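Local coordinates for protein ATP-dependent DNA helicase PIF1 (Candida albicans, PDB 7OTJ) that unwinds DNA in the 5'-3' direction by coupling ATP hydrolysis to translocation, and probably resolves G-quadruplexes to maintain nuclear and mitochondrial genome stability, at residues K187-Q192 and M201-R206; G25-G30 and A479-V484; E122-L127 and R132-I137. All blocks are in the same frame, centred on the assembly; numbering follows the deposited sequence.

Contact 1. Residues K187-Q192 and M201-R206; sequences KEIFRQ and MLNNLR. With ADP (adenosine-5'-diphosphate), chain E; ALF (tetrafluoroaluminate ion), chain F.
Leu-202 points a single branch, CD1, at the terminal amide of Gln-192, 3.5 Å from NE2 and also close to CD, so the methyl sits beside the whole amide. The two side chains cross at about a right angle. The Gln-192 chain folds at its second torsion (chi2 85°), which brings the amide against CD1 of Leu-202. Leu-202 offers NE2 no acceptor; the hydrogen bond of NE2 goes to the carbonyl O of Ala-483, just beyond helix 475-481. Ile-189 is extended along its CG1 branch (chi2 177°); it and Asn-203 come from opposite directions, CD1 stopping 3.7 Å from Asn-203 OD1. Residues 187-192 also carry nucleotide-binding groups. The Phe-190 ring lies flat over the adenine, with ADP C6 3.4 Å above its plane, while Arg-191 turns NH1 to ALF F2 (2.7 Å, nearly straight at 167°) and NH2 to ALF F4 (2.7 Å). ALF itself lies between ADP O3B and water 1, the arrangement expected of a hydrolysis transition-state mimic. The contact itself is van der Waals packing without a hydrogen bond; the polar work of the loop is done by Arg-191 at the tetrafluoroaluminate, while Phe-190 stacks on adenine.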
loop_
_atom_site.group_PDB
_atom_site.type_symbol
_atom_site.label_atom_id
_atom_site.label_comp_id
_atom_site.label_asym_id
_atom_site.label_seq_id
_atom_site.Cartn_x
_atom_site.Cartn_y
_atom_site.Cartn_z
ATOM N N LYS A 187 -6.545 -20.810 5.728
ATOM C CA LYS A 187 -6.324 -21.770 4.653
ATOM C C LYS A 187 -7.270 -21.638 3.469
ATOM O O LYS A 187 -6.922 -22.109 2.382
ATOM C CB LYS A 187 -6.413 -23.209 5.187
ATOM C CG LYS A 187 -5.177 -23.671 5.956
ATOM C CD LYS A 187 -5.567 -24.397 7.238
ATOM C CE LYS A 187 -6.474 -25.589 6.959
ATOM N NZ LYS A 187 -6.827 -26.331 8.204
ATOM N N GLU A 188 -8.434 -21.011 3.627
ATOM C CA GLU A 188 -9.428 -20.949 2.562
ATOM C C GLU A 188 -9.214 -19.700 1.710
ATOM O O GLU A 188 -9.313 -18.573 2.211
ATOM C CB GLU A 188 -10.837 -20.961 3.153
ATOM C CG GLU A 188 -11.949 -20.822 2.130
ATOM C CD GLU A 188 -13.320 -20.712 2.773
ATOM O OE1 GLU A 188 -14.328 -20.900 2.059
ATOM O OE2 GLU A 188 -13.391 -20.435 3.992
ATOM N N ILE A 189 -8.978 -19.900 0.416
ATOM C CA ILE A 189 -8.717 -18.804 -0.513
ATOM C C ILE A 189 -10.049 -18.320 -1.075
ATOM O O ILE A 189 -10.823 -19.110 -1.623
ATOM C CB ILE A 189 -7.760 -19.248 -1.629
ATOM C CG1 ILE A 189 -6.348 -19.408 -1.069
ATOM C CG2 ILE A 189 -7.765 -18.266 -2.801
ATOM C CD1 ILE A 189 -5.352 -19.919 -2.066
ATOM N N PHE A 190 -10.336 -17.028 -0.897
ATOM C CA PHE A 190 -11.578 -16.411 -1.346
ATOM C C PHE A 190 -11.453 -15.690 -2.681
ATOM O O PHE A 190 -12.403 -15.700 -3.471
ATOM C CB PHE A 190 -12.090 -15.415 -0.295
ATOM C CG PHE A 190 -12.548 -16.059 0.989
ATOM C CD1 PHE A 190 -13.754 -16.739 1.050
ATOM C CD2 PHE A 190 -11.779 -15.968 2.138
ATOM C CE1 PHE A 190 -14.177 -17.332 2.228
ATOM C CE2 PHE A 190 -12.199 -16.553 3.321
ATOM C CZ PHE A 190 -13.397 -17.235 3.365
ATOM N N ARG A 191 -10.317 -15.030 -2.939
ATOM C CA ARG A 191 -10.211 -14.166 -4.116
ATOM C C ARG A 191 -10.440 -14.934 -5.420
ATOM O O ARG A 191 -11.103 -14.430 -6.335
ATOM C CB ARG A 191 -8.852 -13.463 -4.136
ATOM C CG ARG A 191 -8.685 -12.522 -5.315
ATOM C CD ARG A 191 -7.375 -11.758 -5.268
ATOM N NE ARG A 191 -7.268 -10.878 -4.106
ATOM C CZ ARG A 191 -6.247 -10.874 -3.260
ATOM N NH1 ARG A 191 -5.222 -11.697 -3.408
ATOM N NH2 ARG A 191 -6.245 -10.014 -2.247
ATOM N N GLN A 192 -9.894 -16.144 -5.535
ATOM C CA GLN A 192 -10.060 -16.949 -6.741
ATOM C C GLN A 192 -10.930 -18.182 -6.494
ATOM O O GLN A 192 -10.828 -19.173 -7.223
ATOM C CB GLN A 192 -8.695 -17.362 -7.301
ATOM C CG GLN A 192 -7.723 -16.210 -7.575
ATOM C CD GLN A 192 -6.926 -15.783 -6.346
ATOM O OE1 GLN A 192 -7.059 -16.369 -5.274
ATOM N NE2 GLN A 192 -6.096 -14.758 -6.502
ATOM N N MET A 201 -2.657 -23.407 -9.335
ATOM C CA MET A 201 -1.554 -22.789 -10.066
ATOM C C MET A 201 -0.871 -21.721 -9.223
ATOM O O MET A 201 0.361 -21.659 -9.154
ATOM C CB MET A 201 -2.065 -22.185 -11.377
ATOM C CG MET A 201 -2.515 -23.195 -12.418
ATOM S SD MET A 201 -3.615 -22.440 -13.643
ATOM C CE MET A 201 -2.607 -21.078 -14.233
ATOM N N LEU A 202 -1.665 -20.840 -8.621
ATOM C CA LEU A 202 -1.125 -19.819 -7.731
ATOM C C LEU A 202 -0.366 -20.425 -6.555
ATOM O O LEU A 202 0.691 -19.916 -6.169
ATOM C CB LEU A 202 -2.251 -18.923 -7.233
ATOM C CG LEU A 202 -2.806 -17.979 -8.289
ATOM C CD1 LEU A 202 -4.025 -17.245 -7.763
ATOM C CD2 LEU A 202 -1.714 -17.008 -8.711
ATOM N N ASN A 203 -0.919 -21.461 -5.921
ATOM C CA ASN A 203 -0.222 -22.061 -4.784
ATOM C C ASN A 203 1.130 -22.638 -5.187
ATOM O O ASN A 203 2.085 -22.603 -4.401
ATOM C CB ASN A 203 -1.088 -23.127 -4.119
ATOM C CG ASN A 203 -2.143 -22.525 -3.228
ATOM O OD1 ASN A 203 -2.054 -21.351 -2.841
ATOM N ND2 ASN A 203 -3.152 -23.315 -2.898
ATOM N N ASN A 204 1.225 -23.185 -6.403
ATOM C CA ASN A 204 2.477 -23.776 -6.865
ATOM C C ASN A 204 3.589 -22.739 -6.955
ATOM O O ASN A 204 4.772 -23.089 -6.864
ATOM C CB ASN A 204 2.273 -24.443 -8.233
ATOM C CG ASN A 204 1.486 -25.747 -8.152
ATOM O OD1 ASN A 204 1.490 -26.428 -7.129
ATOM N ND2 ASN A 204 0.818 -26.105 -9.248
ATOM N N LEU A 205 3.238 -21.467 -7.164
ATOM C CA LEU A 205 4.250 -20.424 -7.290
ATOM C C LEU A 205 4.940 -20.101 -5.968
ATOM O O LEU A 205 6.030 -19.518 -5.981
ATOM C CB LEU A 205 3.618 -19.157 -7.866
ATOM C CG LEU A 205 2.872 -19.307 -9.195
ATOM C CD1 LEU A 205 2.249 -17.976 -9.585
ATOM C CD2 LEU A 205 3.768 -19.849 -10.327
ATOM N N ARG A 206 4.349 -20.500 -4.837
ATOM C CA ARG A 206 4.790 -20.013 -3.530
ATOM C C ARG A 206 6.227 -20.429 -3.224
ATOM O O ARG A 206 7.060 -19.589 -2.865
ATOM C CB ARG A 206 3.825 -20.501 -2.450
ATOM C CG ARG A 206 2.428 -19.911 -2.602
ATOM C CD ARG A 206 1.428 -20.512 -1.629
ATOM N NE ARG A 206 1.725 -20.205 -0.233
ATOM C CZ ARG A 206 1.498 -19.033 0.347
ATOM N NH1 ARG A 206 1.068 -17.991 -0.344
ATOM N NH2 ARG A 206 1.708 -18.905 1.655
HETATM P PB ADP E . -5.746 -11.120 1.834
HETATM O O1B ADP E . -5.377 -12.372 2.607
HETATM O O2B ADP E . -5.585 -9.822 2.595
HETATM O O3B ADP E . -5.211 -11.088 0.426
HETATM P PA ADP E . -8.313 -9.984 1.333
HETATM O O1A ADP E . -8.807 -9.526 2.682
HETATM O O2A ADP E . -7.712 -8.993 0.371
HETATM O O3A ADP E . -7.334 -11.244 1.584
HETATM O "O5'" ADP E . -9.508 -10.729 0.562
HETATM C "C5'" ADP E . -9.481 -10.842 -0.856
HETATM C "C4'" ADP E . -10.903 -11.015 -1.352
HETATM O "O4'" ADP E . -11.531 -12.080 -0.639
HETATM C "C3'" ADP E . -11.709 -9.756 -1.088
HETATM O "O3'" ADP E . -12.273 -9.308 -2.321
HETATM C "C2'" ADP E . -12.820 -10.165 -0.143
HETATM O "O2'" ADP E . -14.068 -9.598 -0.553
HETATM C "C1'" ADP E . -12.840 -11.682 -0.231
HETATM N N9 ADP E . -13.131 -12.275 1.091
HETATM C C8 ADP E . -12.345 -12.182 2.178
HETATM N N7 ADP E . -12.895 -12.841 3.229
HETATM C C5 ADP E . -14.059 -13.367 2.813
HETATM C C6 ADP E . -15.141 -14.183 3.413
HETATM N N6 ADP E . -15.085 -14.572 4.711
HETATM N N1 ADP E . -16.188 -14.519 2.624
HETATM C C2 ADP E . -16.252 -14.136 1.334
HETATM N N3 ADP E . -15.308 -13.400 0.727
HETATM C C4 ADP E . -14.210 -12.990 1.400
HETATM AL AL ALF F . -3.180 -10.318 -0.071
HETATM F F1 ALF F . -2.957 -9.167 1.270
HETATM F F2 ALF F . -3.415 -11.464 -1.421
HETATM F F3 ALF F . -2.452 -11.583 0.958
HETATM F F4 ALF F . -3.983 -9.084 -1.081
HETATM O O HOH W 1 -0.966 -9.482 -0.589
#

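Contact 2. Residues G25-G30 and A479-V484; sequences GSAGTG and ALSRAV. With ADP (adenosine-5'-diphosphate), chain E; ALF (tetrafluoroaluminate ion), chain F.
Ala-27 and Ser-481 make the direct apolar contact, their CB atoms 3.5 Å apart, with the hydroxyl OG of Ser-481 beside the same methyl. The Arg-482 guanidinium also approaches Ala-27 CB, obliquely. No hydrogen bond crosses between the segments; the polar link runs through the bound groups. From 479-484, Arg-482 presents its guanidinium edge to the tetrafluoroaluminate, with the aluminium in its plane: NH1 bonds ALF F4 (2.6 Å, 165°) and NH2 bonds ALF F2 (2.8 Å). Bends at chi2 and chi3 bring that edge round although the CB points away from 25-30. NH2 also donates to Ser-481 OG (3.2 Å), itself held by the carbonyl of Tyr-477; the NH2 bond, with NE on the carbonyl of Val-478, is consistent with holding the guanidinium in place. From 25-30, backbone amides do the work: Gly-28 N reaches ADP O3B (2.8 Å) and Gly-30 N ADP O3A (3.0 Å). The type II turn from Ser-26 to Thr-29 is fastened by Thr-29 OG1 donating to Ser-26 O (2.6 Å), in the carbonyl plane. Residues 25-30 are the first part of the Walker A P-loop, and Arg-482, reaching the tetrafluoroaluminate across the cleft, is consistent with an arginine finger. The loop runs from strand 21-25 into helix 31-45, whereas Arg-482 follows helix 475-481, which packs Leu-480 against Val-465 of strand 463-466 and Leu-202 of helix 196-204.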
loop_
_atom_site.group_PDB
_atom_site.type_symbol
_atom_site.label_atom_id
_atom_site.label_comp_id
_atom_site.label_asym_id
_atom_site.label_seq_id
_atom_site.Cartn_x
_atom_site.Cartn_y
_atom_site.Cartn_z
ATOM N N GLY A 25 -1.365 -16.676 5.763
ATOM C CA GLY A 25 -2.144 -17.423 4.795
ATOM C C GLY A 25 -1.854 -16.918 3.403
ATOM O O GLY A 25 -1.348 -15.815 3.206
ATOM N N SER A 26 -2.225 -17.731 2.411
ATOM C CA SER A 26 -1.916 -17.413 1.022
ATOM C C SER A 26 -2.633 -16.132 0.595
ATOM O O SER A 26 -3.465 -15.580 1.313
ATOM C CB SER A 26 -2.338 -18.553 0.087
ATOM O OG SER A 26 -1.614 -19.754 0.308
ATOM N N ALA A 27 -2.280 -15.654 -0.596
ATOM C CA ALA A 27 -2.918 -14.467 -1.149
ATOM C C ALA A 27 -4.427 -14.653 -1.246
ATOM O O ALA A 27 -4.909 -15.686 -1.717
ATOM C CB ALA A 27 -2.338 -14.161 -2.527
ATOM N N GLY A 28 -5.177 -13.650 -0.792
ATOM C CA GLY A 28 -6.621 -13.688 -0.932
ATOM C C GLY A 28 -7.351 -14.547 0.076
ATOM O O GLY A 28 -8.511 -14.909 -0.153
ATOM N N THR A 29 -6.701 -14.905 1.180
ATOM C CA THR A 29 -7.322 -15.722 2.212
ATOM C C THR A 29 -8.210 -14.917 3.164
ATOM O O THR A 29 -8.677 -15.471 4.165
ATOM C CB THR A 29 -6.238 -16.462 2.999
ATOM O OG1 THR A 29 -5.154 -15.565 3.268
ATOM C CG2 THR A 29 -5.723 -17.645 2.195
ATOM N N GLY A 30 -8.496 -13.656 2.851
ATOM C CA GLY A 30 -9.334 -12.850 3.712
ATOM C C GLY A 30 -8.636 -12.286 4.929
ATOM O O GLY A 30 -9.288 -12.040 5.949
ATOM N N ALA A 479 1.997 -10.657 -8.153
ATOM C CA ALA A 479 1.399 -10.129 -9.378
ATOM C C ALA A 479 0.273 -11.025 -9.865
ATOM O O ALA A 479 -0.856 -10.567 -10.074
ATOM C CB ALA A 479 2.464 -9.977 -10.464
ATOM N N LEU A 480 0.557 -12.312 -10.043
ATOM C CA LEU A 480 -0.458 -13.200 -10.585
ATOM C C LEU A 480 -1.615 -13.434 -9.619
ATOM O O LEU A 480 -2.726 -13.723 -10.075
ATOM C CB LEU A 480 0.191 -14.528 -10.989
ATOM C CG LEU A 480 1.323 -14.368 -12.019
ATOM C CD1 LEU A 480 1.980 -15.693 -12.374
ATOM C CD2 LEU A 480 0.811 -13.662 -13.270
ATOM N N SER A 481 -1.408 -13.262 -8.315
ATOM C CA SER A 481 -2.460 -13.538 -7.342
ATOM C C SER A 481 -3.379 -12.348 -7.094
ATOM O O SER A 481 -4.321 -12.469 -6.304
ATOM C CB SER A 481 -1.853 -14.004 -6.016
ATOM O OG SER A 481 -0.875 -13.095 -5.554
ATOM N N ARG A 482 -3.129 -11.210 -7.745
ATOM C CA ARG A 482 -4.061 -10.090 -7.666
ATOM C C ARG A 482 -5.370 -10.375 -8.384
ATOM O O ARG A 482 -6.388 -9.753 -8.063
ATOM C CB ARG A 482 -3.438 -8.826 -8.264
ATOM C CG ARG A 482 -2.119 -8.387 -7.637
ATOM C CD ARG A 482 -2.248 -8.206 -6.149
ATOM N NE ARG A 482 -1.881 -9.407 -5.405
ATOM C CZ ARG A 482 -2.221 -9.627 -4.143
ATOM N NH1 ARG A 482 -2.962 -8.766 -3.468
ATOM N NH2 ARG A 482 -1.816 -10.746 -3.549
ATOM N N ALA A 483 -5.367 -11.297 -9.342
ATOM C CA ALA A 483 -6.523 -11.514 -10.201
ATOM C C ALA A 483 -7.618 -12.297 -9.489
ATOM O O ALA A 483 -7.349 -13.244 -8.744
ATOM C CB ALA A 483 -6.112 -12.250 -11.478
ATOM N N VAL A 484 -8.862 -11.880 -9.721
ATOM C CA VAL A 484 -10.012 -12.655 -9.267
ATOM C C VAL A 484 -10.124 -13.957 -10.055
ATOM O O VAL A 484 -10.341 -15.031 -9.481
ATOM C CB VAL A 484 -11.290 -11.804 -9.380
ATOM C CG1 VAL A 484 -12.541 -12.652 -9.159
ATOM C CG2 VAL A 484 -11.235 -10.651 -8.390
HETATM P PB ADP E . -5.746 -11.120 1.834
HETATM O O1B ADP E . -5.377 -12.372 2.607
HETATM O O2B ADP E . -5.585 -9.822 2.595
HETATM O O3B ADP E . -5.211 -11.088 0.426
HETATM P PA ADP E . -8.313 -9.984 1.333
HETATM O O1A ADP E . -8.807 -9.526 2.682
HETATM O O2A ADP E . -7.712 -8.993 0.371
HETATM O O3A ADP E . -7.334 -11.244 1.584
HETATM O "O5'" ADP E . -9.508 -10.729 0.562
HETATM C "C5'" ADP E . -9.481 -10.842 -0.856
HETATM C "C4'" ADP E . -10.903 -11.015 -1.352
HETATM O "O4'" ADP E . -11.531 -12.080 -0.639
HETATM C "C3'" ADP E . -11.709 -9.756 -1.088
HETATM O "O3'" ADP E . -12.273 -9.308 -2.321
HETATM C "C2'" ADP E . -12.820 -10.165 -0.143
HETATM O "O2'" ADP E . -14.068 -9.598 -0.553
HETATM C "C1'" ADP E . -12.840 -11.682 -0.231
HETATM N N9 ADP E . -13.131 -12.275 1.091
HETATM C C8 ADP E . -12.345 -12.182 2.178
HETATM N N7 ADP E . -12.895 -12.841 3.229
HETATM C C5 ADP E . -14.059 -13.367 2.813
HETATM C C6 ADP E . -15.141 -14.183 3.413
HETATM N N6 ADP E . -15.085 -14.572 4.711
HETATM N N1 ADP E . -16.188 -14.519 2.624
HETATM C C2 ADP E . -16.252 -14.136 1.334
HETATM N N3 ADP E . -15.308 -13.400 0.727
HETATM C C4 ADP E . -14.210 -12.990 1.400
HETATM AL AL ALF F . -3.180 -10.318 -0.071
HETATM F F1 ALF F . -2.957 -9.167 1.270
HETATM F F2 ALF F . -3.415 -11.464 -1.421
HETATM F F3 ALF F . -2.452 -11.583 0.958
HETATM F F4 ALF F . -3.983 -9.084 -1.081
HETATM O O HOH W 1 -0.966 -9.482 -0.589
#

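Contact 3. Residues E122-L127 and R132-I137; sequences EIAKNL and RPFGGI
Arg-132 meets Lys-125 through its backbone: the carbonyl O lies 3.4 Å from Lys-125 CE, a methylene contact rather than a bond. The lysine chain is extended beyond CG and runs alongside the loop, its NZ continuing to a salt bridge with Glu-178. Pro-133 adds a looser touch, its CA 4.2 Å from the same CE. At Phe-134 the backbone and ring both reach Ala-124: the carbonyl O stands 3.4 Å from Ala-124 CB, and ring atom CD2 lies 4.2 Å from that methyl, an oblique approach. Gly-135 brings the main chains nearest, its CA 4.0 Å from Lys-125 CA, a proximity suited to a residue without a side chain. The turn is made by i+3 to i bonds, Gly-135 N to Arg-132 O (2.8 Å), Gly-136 N to Pro-133 O and Ile-137 N to Phe-134 O, with positive phi at Phe-134 (53°) and both glycines. Ile-137 finishes with CD1 4.4 Å from Ala-124 CB. The loop that follows helix 114-128 thus returns along the side of its last turns before entering strand 138-143; Phe-134 rests on Leu-117 and Leu-120, and Trp-98 of helix 92-100 also packs on Ala-124.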
loop_
_atom_site.group_PDB
_atom_site.type_symbol
_atom_site.label_atom_id
_atom_site.label_comp_id
_atom_site.label_asym_id
_atom_site.label_seq_id
_atom_site.Cartn_x
_atom_site.Cartn_y
_atom_site.Cartn_z
ATOM N N GLU A 122 12.666 -1.223 20.474
ATOM C CA GLU A 122 13.419 -0.436 21.447
ATOM C C GLU A 122 12.758 0.911 21.698
ATOM O O GLU A 122 12.755 1.405 22.831
ATOM C CB GLU A 122 14.860 -0.248 20.973
ATOM C CG GLU A 122 15.639 -1.558 20.820
ATOM C CD GLU A 122 17.122 -1.352 20.530
ATOM O OE1 GLU A 122 17.795 -2.345 20.181
ATOM O OE2 GLU A 122 17.618 -0.210 20.655
ATOM N N ILE A 123 12.188 1.518 20.657
ATOM C CA ILE A 123 11.569 2.829 20.814
ATOM C C ILE A 123 10.296 2.709 21.635
ATOM O O ILE A 123 10.021 3.543 22.506
ATOM C CB ILE A 123 11.302 3.468 19.436
ATOM C CG1 ILE A 123 12.535 4.236 18.966
ATOM C CG2 ILE A 123 10.103 4.401 19.485
ATOM C CD1 ILE A 123 13.064 3.813 17.629
ATOM N N ALA A 124 9.512 1.659 21.382
ATOM C CA ALA A 124 8.320 1.405 22.180
ATOM C C ALA A 124 8.657 1.322 23.664
ATOM O O ALA A 124 8.030 1.993 24.492
ATOM C CB ALA A 124 7.652 0.113 21.710
ATOM N N LYS A 125 9.647 0.501 24.018
ATOM C CA LYS A 125 10.033 0.361 25.417
ATOM C C LYS A 125 10.475 1.695 26.006
ATOM O O LYS A 125 10.043 2.075 27.099
ATOM C CB LYS A 125 11.131 -0.692 25.556
ATOM C CG LYS A 125 10.698 -2.087 25.116
ATOM C CD LYS A 125 11.851 -3.077 25.144
ATOM C CE LYS A 125 11.403 -4.442 24.657
ATOM N NZ LYS A 125 12.496 -5.445 24.736
ATOM N N ASN A 126 11.329 2.426 25.286
ATOM C CA ASN A 126 11.902 3.650 25.837
ATOM C C ASN A 126 10.834 4.708 26.077
ATOM O O ASN A 126 10.704 5.233 27.189
ATOM C CB ASN A 126 12.981 4.192 24.902
ATOM C CG ASN A 126 13.773 5.317 25.528
ATOM O OD1 ASN A 126 14.832 5.089 26.114
ATOM N ND2 ASN A 126 13.263 6.539 25.417
ATOM N N LEU A 127 10.061 5.039 25.041
ATOM C CA LEU A 127 9.091 6.122 25.149
ATOM C C LEU A 127 8.012 5.826 26.181
ATOM O O LEU A 127 7.446 6.755 26.768
ATOM C CB LEU A 127 8.455 6.385 23.787
ATOM C CG LEU A 127 9.390 6.765 22.638
ATOM C CD1 LEU A 127 8.565 7.071 21.419
ATOM C CD2 LEU A 127 10.243 7.954 23.018
ATOM N N ARG A 132 8.244 -4.506 28.832
ATOM C CA ARG A 132 7.574 -5.604 28.158
ATOM C C ARG A 132 7.911 -5.584 26.669
ATOM O O ARG A 132 8.359 -4.561 26.137
ATOM C CB ARG A 132 6.060 -5.508 28.340
ATOM C CG ARG A 132 5.565 -5.712 29.759
ATOM C CD ARG A 132 5.636 -7.166 30.185
ATOM N NE ARG A 132 4.704 -7.441 31.271
ATOM C CZ ARG A 132 4.966 -7.242 32.555
ATOM N NH1 ARG A 132 6.137 -6.776 32.957
ATOM N NH2 ARG A 132 4.029 -7.516 33.458
ATOM N N PRO A 133 7.717 -6.709 25.981
ATOM C CA PRO A 133 7.837 -6.708 24.520
ATOM C C PRO A 133 7.002 -5.597 23.905
ATOM O O PRO A 133 5.837 -5.400 24.257
ATOM C CB PRO A 133 7.318 -8.092 24.131
ATOM C CG PRO A 133 7.656 -8.944 25.305
ATOM C CD PRO A 133 7.527 -8.069 26.516
ATOM N N PHE A 134 7.632 -4.834 23.011
ATOM C CA PHE A 134 7.014 -3.675 22.375
ATOM C C PHE A 134 6.434 -2.711 23.405
ATOM O O PHE A 134 5.436 -2.032 23.148
ATOM C CB PHE A 134 5.958 -4.104 21.353
ATOM C CG PHE A 134 6.454 -4.047 19.938
ATOM C CD1 PHE A 134 7.131 -5.118 19.383
ATOM C CD2 PHE A 134 6.285 -2.901 19.182
ATOM C CE1 PHE A 134 7.611 -5.055 18.088
ATOM C CE2 PHE A 134 6.760 -2.830 17.889
ATOM C CZ PHE A 134 7.428 -3.910 17.338
ATOM N N GLY A 135 7.078 -2.624 24.570
ATOM C CA GLY A 135 6.632 -1.700 25.599
ATOM C C GLY A 135 5.197 -1.909 26.024
ATOM O O GLY A 135 4.497 -0.937 26.325
ATOM N N GLY A 136 4.728 -3.156 26.010
ATOM C CA GLY A 136 3.383 -3.502 26.421
ATOM C C GLY A 136 2.344 -3.446 25.321
ATOM O O GLY A 136 1.215 -3.910 25.532
ATOM N N ILE A 137 2.691 -2.910 24.149
ATOM C CA ILE A 137 1.746 -2.828 23.041
ATOM C C ILE A 137 1.465 -4.226 22.512
ATOM O O ILE A 137 2.385 -5.032 22.332
ATOM C CB ILE A 137 2.288 -1.910 21.935
ATOM C CG1 ILE A 137 2.473 -0.487 22.474
ATOM C CG2 ILE A 137 1.369 -1.946 20.725
ATOM C CD1 ILE A 137 3.221 0.444 21.537
#

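Contacts 1 and 2 are neighbours, their centres 6 Å apart, and both border ADP and the tetrafluoroaluminate. They touch through Phe-190 N and Gly-28 O, 2.9 Å apart, a probable hydrogen bond. Contact 3 lies about 36 Å from contact 1 and 33 Å from contact 2, centre to centre. Along the chain, contact 3 closes before contact 1 opens, and both nest within the long loop closed by contact 2. The six-stranded parallel sheet relates all three: strand 21-25 leads into contact 2, 182-186 into contact 1, and contact 3 precedes 138-143. Contact 2 joins its P-loop to helix 475-481 beside the four-stranded sheet, and contact 1 packs on that helix, so the nucleotide lies between the sheets.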